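Local coordinates for putative dihydrodipicolinate synthase (Thermus thermophilus, PDB 2PCQ), which is of unknown function but belongs to the dihydrodipicolinate synthase family, whose members are built on a TIM barrel, at residues 19-24 with 35-40; 123-126 with 132-135; 194-199 with 231-236. All coordinates share one frame; numbering follows the deposited sequence.

The three contacts sample one closed parallel barrel at successive points along the chain, each closing before the next opens. Interactions 1 and 2 lie on opposite sides of the chain's centre, their own centres about 23 Å apart, yet they meet: Ser40 N and Tyr124 OH, 2.9 Å apart, form a probable hydrogen bond, and Lys152 also bonds to that hydroxyl. Interaction 3, centred about 16 Å from the centre of interaction 1 and about 20 Å from that of interaction 2, touches neither and ties the loop after the last barrel strand to the C-terminal helices. A bound potassium ion lies about 9 Å from the Leu123 side chain of interaction 2.

Interaction 1 (19-24 with 35-40); sequences EAFREL and LLVYGS
Val37 is the first residue of 35-40 to meet the helix: its CG1 methyl lies 3.8 Å from CZ, the leading atom of the Phe21 ring. The two side chains meet at a slant. Phe21 gets there because its CG stands opposite the backbone nitrogen (chi1 -162°), which sends the ring off the helix toward the strand. The same CG1 of Val37 has a second task, for it sits 3.8 Å above the plane of the next residue's ring, over the centre of Tyr38. One methyl thus touches both aromatic side chains.

Tyr38 follows the end of strand 36-37 with a left-handed backbone conformation (phi 63°, psi 42°). Its side chain starts off alongside the helix and then comes nearer with its outer half. Here Tyr38 CE1 lies 4.0 Å from Phe21 CZ, and the hydroxyl oxygen OH approaches Phe21 CE2 at 4.1 Å. The two aromatic side chains run across each other at about a right angle, meeting chiefly through CE1 and CZ. The polar end of Tyr38 is settled by a hydrogen bond to the carbonyl oxygen of Arg52, which anchors the far end of the side chain. Further along, Ser40 bonds through its carbonyl oxygen to Tyr100 of the second subunit, bringing this turn to the assembly interface.

Pro9 and Leu59 from flanking loops and Ile6 from strand 2-6 also pack on Phe21. As a worked example, one helix residue, Phe21, meets two buried side chains, Val37 of the strand and Tyr38 just beyond it. Strand 2-6, helix 18-28 and strand 36-37 form the beta-alpha-beta unit with which this TIM barrel opens.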
# COMPACT_ATOMS: atom_id res chain seq x y z
N GLU A 19 25.99 -16.52 27.23
CA GLU A 19 27.41 -16.19 27.28
C GLU A 19 27.80 -15.32 26.10
O GLU A 19 28.49 -14.31 26.26
CB GLU A 19 28.25 -17.48 27.28
CG GLU A 19 28.13 -18.33 28.54
CD GLU A 19 26.70 -18.78 28.82
OE1 GLU A 19 26.04 -19.29 27.88
OE2 GLU A 19 26.25 -18.64 29.98
N ALA A 20 27.36 -15.71 24.91
CA ALA A 20 27.66 -14.95 23.70
C ALA A 20 27.06 -13.55 23.78
O ALA A 20 27.68 -12.57 23.38
CB ALA A 20 27.13 -15.68 22.47
N PHE A 21 25.84 -13.47 24.30
CA PHE A 21 25.13 -12.20 24.43
C PHE A 21 25.96 -11.23 25.27
O PHE A 21 26.17 -10.07 24.89
CB PHE A 21 23.76 -12.46 25.09
CG PHE A 21 22.75 -11.35 24.91
CD1 PHE A 21 22.88 -10.42 23.88
CD2 PHE A 21 21.63 -11.28 25.73
CE1 PHE A 21 21.90 -9.43 23.67
CE2 PHE A 21 20.64 -10.30 25.53
CZ PHE A 21 20.78 -9.38 24.50
N ARG A 22 26.44 -11.71 26.42
CA ARG A 22 27.24 -10.89 27.32
C ARG A 22 28.57 -10.46 26.70
O ARG A 22 28.98 -9.31 26.82
CB ARG A 22 27.49 -11.66 28.62
CG ARG A 22 28.32 -10.91 29.65
CD ARG A 22 28.37 -11.66 30.98
NE ARG A 22 28.76 -13.06 30.83
CZ ARG A 22 27.93 -14.09 30.93
NH1 ARG A 22 26.64 -13.88 31.18
NH2 ARG A 22 28.37 -15.33 30.77
N GLU A 23 29.23 -11.39 26.01
CA GLU A 23 30.51 -11.09 25.38
C GLU A 23 30.34 -10.07 24.26
O GLU A 23 31.16 -9.18 24.09
CB GLU A 23 31.14 -12.36 24.82
CG GLU A 23 32.56 -12.17 24.33
CD GLU A 23 33.13 -13.42 23.67
OE1 GLU A 23 32.95 -14.52 24.24
OE2 GLU A 23 33.76 -13.29 22.60
N LEU A 24 29.26 -10.22 23.49
CA LEU A 24 28.99 -9.31 22.39
C LEU A 24 28.78 -7.89 22.90
O LEU A 24 29.33 -6.93 22.36
CB LEU A 24 27.75 -9.77 21.63
CG LEU A 24 27.35 -8.94 20.41
CD1 LEU A 24 28.44 -9.04 19.35
CD2 LEU A 24 26.02 -9.44 19.86
N LEU A 35 23.99 1.15 24.78
CA LEU A 35 23.44 0.05 24.01
C LEU A 35 21.92 0.02 24.04
O LEU A 35 21.29 0.49 24.99
CB LEU A 35 23.93 -1.29 24.56
CG LEU A 35 25.43 -1.58 24.69
CD1 LEU A 35 25.60 -2.92 25.40
CD2 LEU A 35 26.09 -1.61 23.31
N LEU A 36 21.34 -0.54 22.98
CA LEU A 36 19.89 -0.73 22.91
C LEU A 36 19.73 -2.24 22.90
O LEU A 36 20.13 -2.91 21.94
CB LEU A 36 19.28 -0.15 21.63
CG LEU A 36 17.90 -0.73 21.28
CD1 LEU A 36 16.94 -0.58 22.46
CD2 LEU A 36 17.34 -0.04 20.05
N VAL A 37 19.18 -2.79 23.98
CA VAL A 37 18.96 -4.23 24.09
C VAL A 37 17.53 -4.53 23.64
O VAL A 37 16.59 -3.84 24.01
CB VAL A 37 19.14 -4.71 25.56
CG1 VAL A 37 18.95 -6.22 25.63
CG2 VAL A 37 20.52 -4.33 26.07
N TYR A 38 17.38 -5.57 22.82
CA TYR A 38 16.08 -5.97 22.30
C TYR A 38 15.44 -4.91 21.41
O TYR A 38 14.23 -4.65 21.50
CB TYR A 38 15.11 -6.34 23.44
CG TYR A 38 15.56 -7.52 24.29
CD1 TYR A 38 16.36 -8.53 23.76
CD2 TYR A 38 15.16 -7.63 25.63
CE1 TYR A 38 16.75 -9.63 24.54
CE2 TYR A 38 15.54 -8.73 26.41
CZ TYR A 38 16.34 -9.72 25.86
OH TYR A 38 16.71 -10.80 26.62
N GLY A 39 16.25 -4.29 20.56
CA GLY A 39 15.75 -3.30 19.63
C GLY A 39 15.15 -4.09 18.48
O GLY A 39 15.06 -5.31 18.57
N SER A 40 14.75 -3.43 17.39
CA SER A 40 14.16 -4.16 16.27
C SER A 40 15.11 -5.17 15.64
O SER A 40 14.67 -6.16 15.05
CB SER A 40 13.63 -3.18 15.20
OG SER A 40 14.67 -2.36 14.69

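Interaction 2 (123-126 with 132-135); sequences LYHV and VDLP
His125 overlaps Leu134 at the start of that residue's side chain, with ND1 3.6 Å from CB, and the two side chains slide past each other in opposite directions. The histidine ends strand 121-125, the fifth strand of the TIM barrel, while Leu134 belongs to the loop between helices 127-130 and 136-142. The contact therefore folds the connection that leaves this strand back over its own end. With CG opposite the backbone nitrogen (chi1 -177°), the imidazole extends toward the returning loop.

Leu134 then reaches past the ring to Leu123. Its CD2 methyl approaches CB of Leu123 at 4.0 Å and CB of His125 at 4.2 Å. One leucine so spans two strand residues whose side chains both point toward the loop. Around this core, Leu134 also packs on Ile151 and on Val139, and Leu123 rests against Val148, one of the two residues of the potassium site.

Asp133 comes in from the solvent side. Its CB points away from the strand, but the carboxylate turns back to bring OD1 within 3.7 Å of His125 CE1. The ring and carboxylate planes stand 69° apart, and His125 NE2 stays 4.2 Å from Asp133 OD1, so the imidazole and the carboxylate are neighbours without a bond. The carboxylate also has a long, weak ion pair with Arg160, which hydrogen-bonds to the carbonyl oxygen of Leu134. Across the subunit boundary, Val132 packs on Lys131 of the second subunit.

One water molecule bridges the His125 side chain and the backbone of 132-135. It lies in the plane of the imidazole at its edge, 2.9 Å from His125 ND1, and donates a hydrogen to Val132 O at 2.8 Å.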
# COMPACT_ATOMS: atom_id res chain seq x y z
N LEU A 123 9.24 6.55 22.28
CA LEU A 123 8.26 5.92 21.41
C LEU A 123 9.12 5.21 20.36
O LEU A 123 10.19 5.70 20.00
CB LEU A 123 7.37 6.98 20.76
CG LEU A 123 6.62 7.90 21.74
CD1 LEU A 123 5.69 8.82 20.97
CD2 LEU A 123 5.83 7.06 22.74
N TYR A 124 8.66 4.05 19.89
CA TYR A 124 9.41 3.29 18.91
C TYR A 124 8.62 3.11 17.63
O TYR A 124 7.68 2.31 17.57
CB TYR A 124 9.77 1.91 19.49
CG TYR A 124 10.98 1.24 18.86
CD1 TYR A 124 11.59 0.16 19.49
CD2 TYR A 124 11.53 1.70 17.66
CE1 TYR A 124 12.73 -0.45 18.96
CE2 TYR A 124 12.67 1.10 17.12
CZ TYR A 124 13.26 0.03 17.77
OH TYR A 124 14.41 -0.54 17.28
N HIS A 125 8.99 3.86 16.60
CA HIS A 125 8.31 3.79 15.31
C HIS A 125 9.21 3.07 14.30
O HIS A 125 10.15 3.66 13.76
CB HIS A 125 7.98 5.20 14.81
CG HIS A 125 7.23 5.22 13.51
ND1 HIS A 125 6.05 4.53 13.32
CD2 HIS A 125 7.47 5.87 12.35
CE1 HIS A 125 5.61 4.75 12.10
NE2 HIS A 125 6.45 5.56 11.49
N VAL A 126 8.92 1.80 14.06
CA VAL A 126 9.70 1.01 13.11
C VAL A 126 8.71 0.17 12.29
O VAL A 126 8.69 -1.06 12.36
CB VAL A 126 10.75 0.12 13.89
CG1 VAL A 126 10.06 -0.73 14.94
CG2 VAL A 126 11.55 -0.74 12.91
N VAL A 132 2.68 -1.17 11.45
CA VAL A 132 1.58 -0.33 11.92
C VAL A 132 2.11 1.09 12.05
O VAL A 132 3.30 1.31 12.23
CB VAL A 132 1.02 -0.79 13.31
CG1 VAL A 132 0.41 -2.18 13.19
CG2 VAL A 132 2.12 -0.75 14.36
N ASP A 133 1.20 2.05 11.95
CA ASP A 133 1.59 3.45 12.03
C ASP A 133 1.54 3.99 13.45
O ASP A 133 0.94 3.39 14.35
CB ASP A 133 0.67 4.26 11.11
CG ASP A 133 1.10 5.71 10.98
OD1 ASP A 133 2.32 5.96 10.88
OD2 ASP A 133 0.22 6.60 10.96
N LEU A 134 2.22 5.11 13.66
CA LEU A 134 2.24 5.82 14.94
C LEU A 134 2.03 7.25 14.47
O LEU A 134 2.98 7.99 14.23
CB LEU A 134 3.59 5.67 15.65
CG LEU A 134 3.70 6.41 17.00
CD1 LEU A 134 2.55 6.02 17.90
CD2 LEU A 134 5.02 6.06 17.66
N PRO A 135 0.75 7.65 14.31
CA PRO A 135 0.36 8.98 13.85
C PRO A 135 1.10 10.11 14.55
O PRO A 135 1.35 10.05 15.75
CB PRO A 135 -1.14 9.02 14.14
CG PRO A 135 -1.54 7.58 13.95
CD PRO A 135 -0.44 6.85 14.66
O HOH W 1 4.52 2.38 14.50

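Interaction 3 (194-199 with 231-236); sequences LAAANL and DLLAKG
On the helix side Leu233 makes the whole contact, through its CD2 methyl. Leu233 CD2 lies 3.5 Å from Ala196 CA and 3.7 Å from Ala195 C, so it presses on the backbone of the loop as much as on its side chains. The flanking methyls come next, with CB of Ala196 3.9 Å and CB of Ala195 4.1 Å from Leu233 CD2. Leu199 CD1 adds a looser touch to the same methyl at 4.3 Å.

The leucine reaches this spot because its CG is anti to the backbone nitrogen (chi1 -168°), carrying the branch away from helix 216-247. The close approach to the main chain is consistent with the small side chains of Ala195 and Ala196. Backbone bonds from Asn198 N to Ala195 O and from Leu199 N to Ala196 O run through the helix-like turn at 195-198. On the helix, a salt bridge joins Lys235 NZ to the syn side of Asp231 OD2 at 3.2 Å, one turn apart.

Farther out, Leu199 also packs on Phe269 of helix 266-278. The loop after the eighth strand thus meets the helices that follow the barrel, an arrangement typical of this family, in which a C-terminal helical region is added to the TIM barrel.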
# COMPACT_ATOMS: atom_id res chain seq x y z
N LEU A 194 21.55 2.99 15.30
CA LEU A 194 21.69 2.29 14.03
C LEU A 194 22.33 0.91 14.07
O LEU A 194 23.36 0.71 14.70
CB LEU A 194 22.52 3.17 13.10
CG LEU A 194 22.15 4.65 13.06
CD1 LEU A 194 23.27 5.46 12.41
CD2 LEU A 194 20.85 4.83 12.30
N ALA A 195 21.71 -0.03 13.35
CA ALA A 195 22.23 -1.38 13.26
C ALA A 195 23.65 -1.32 12.68
O ALA A 195 24.51 -2.11 13.06
CB ALA A 195 21.33 -2.22 12.35
N ALA A 196 23.88 -0.37 11.78
CA ALA A 196 25.19 -0.21 11.16
C ALA A 196 26.25 0.21 12.17
O ALA A 196 27.44 0.06 11.92
CB ALA A 196 25.10 0.80 10.02
N ALA A 197 25.81 0.74 13.31
CA ALA A 197 26.74 1.17 14.35
C ALA A 197 27.33 -0.05 15.07
O ALA A 197 28.23 0.09 15.89
CB ALA A 197 26.05 2.09 15.34
N ASN A 198 26.80 -1.23 14.77
CA ASN A 198 27.32 -2.46 15.36
C ASN A 198 28.63 -2.78 14.62
O ASN A 198 29.50 -3.48 15.14
CB ASN A 198 26.38 -3.66 15.13
CG ASN A 198 25.17 -3.65 16.04
OD1 ASN A 198 24.06 -3.36 15.61
ND2 ASN A 198 25.38 -3.99 17.30
N LEU A 199 28.74 -2.27 13.40
CA LEU A 199 29.91 -2.54 12.56
C LEU A 199 30.91 -1.40 12.46
O LEU A 199 32.12 -1.63 12.53
CB LEU A 199 29.44 -2.92 11.15
CG LEU A 199 28.39 -4.05 11.06
CD1 LEU A 199 27.97 -4.24 9.61
CD2 LEU A 199 28.96 -5.34 11.63
N ASP A 231 22.73 1.07 3.46
CA ASP A 231 21.72 0.67 2.48
C ASP A 231 21.62 -0.84 2.35
O ASP A 231 20.52 -1.40 2.39
CB ASP A 231 22.05 1.27 1.11
CG ASP A 231 21.08 0.82 0.02
OD1 ASP A 231 19.89 1.21 0.07
OD2 ASP A 231 21.50 0.07 -0.89
N LEU A 232 22.76 -1.50 2.19
CA LEU A 232 22.77 -2.96 2.06
C LEU A 232 22.35 -3.65 3.34
O LEU A 232 21.62 -4.64 3.31
CB LEU A 232 24.15 -3.45 1.64
CG LEU A 232 24.49 -3.25 0.16
CD1 LEU A 232 25.94 -3.63 -0.09
CD2 LEU A 232 23.55 -4.09 -0.70
N LEU A 233 22.80 -3.14 4.48
CA LEU A 233 22.45 -3.74 5.76
C LEU A 233 20.94 -3.69 5.98
O LEU A 233 20.35 -4.64 6.50
CB LEU A 233 23.18 -3.02 6.90
CG LEU A 233 23.14 -3.70 8.27
CD1 LEU A 233 23.72 -5.11 8.16
CD2 LEU A 233 23.94 -2.87 9.28
N ALA A 234 20.31 -2.59 5.58
CA ALA A 234 18.87 -2.44 5.73
C ALA A 234 18.15 -3.50 4.90
O ALA A 234 17.12 -4.02 5.31
CB ALA A 234 18.43 -1.05 5.30
N LYS A 235 18.71 -3.81 3.74
CA LYS A 235 18.11 -4.81 2.86
C LYS A 235 18.35 -6.22 3.40
O LYS A 235 17.50 -7.10 3.26
CB LYS A 235 18.69 -4.70 1.44
CG LYS A 235 18.31 -3.42 0.72
CD LYS A 235 19.07 -3.28 -0.60
CE LYS A 235 18.67 -2.02 -1.34
NZ LYS A 235 19.52 -1.78 -2.53
N GLY A 236 19.51 -6.43 4.02
CA GLY A 236 19.84 -7.74 4.55
C GLY A 236 19.24 -8.07 5.91
O GLY A 236 19.16 -9.23 6.29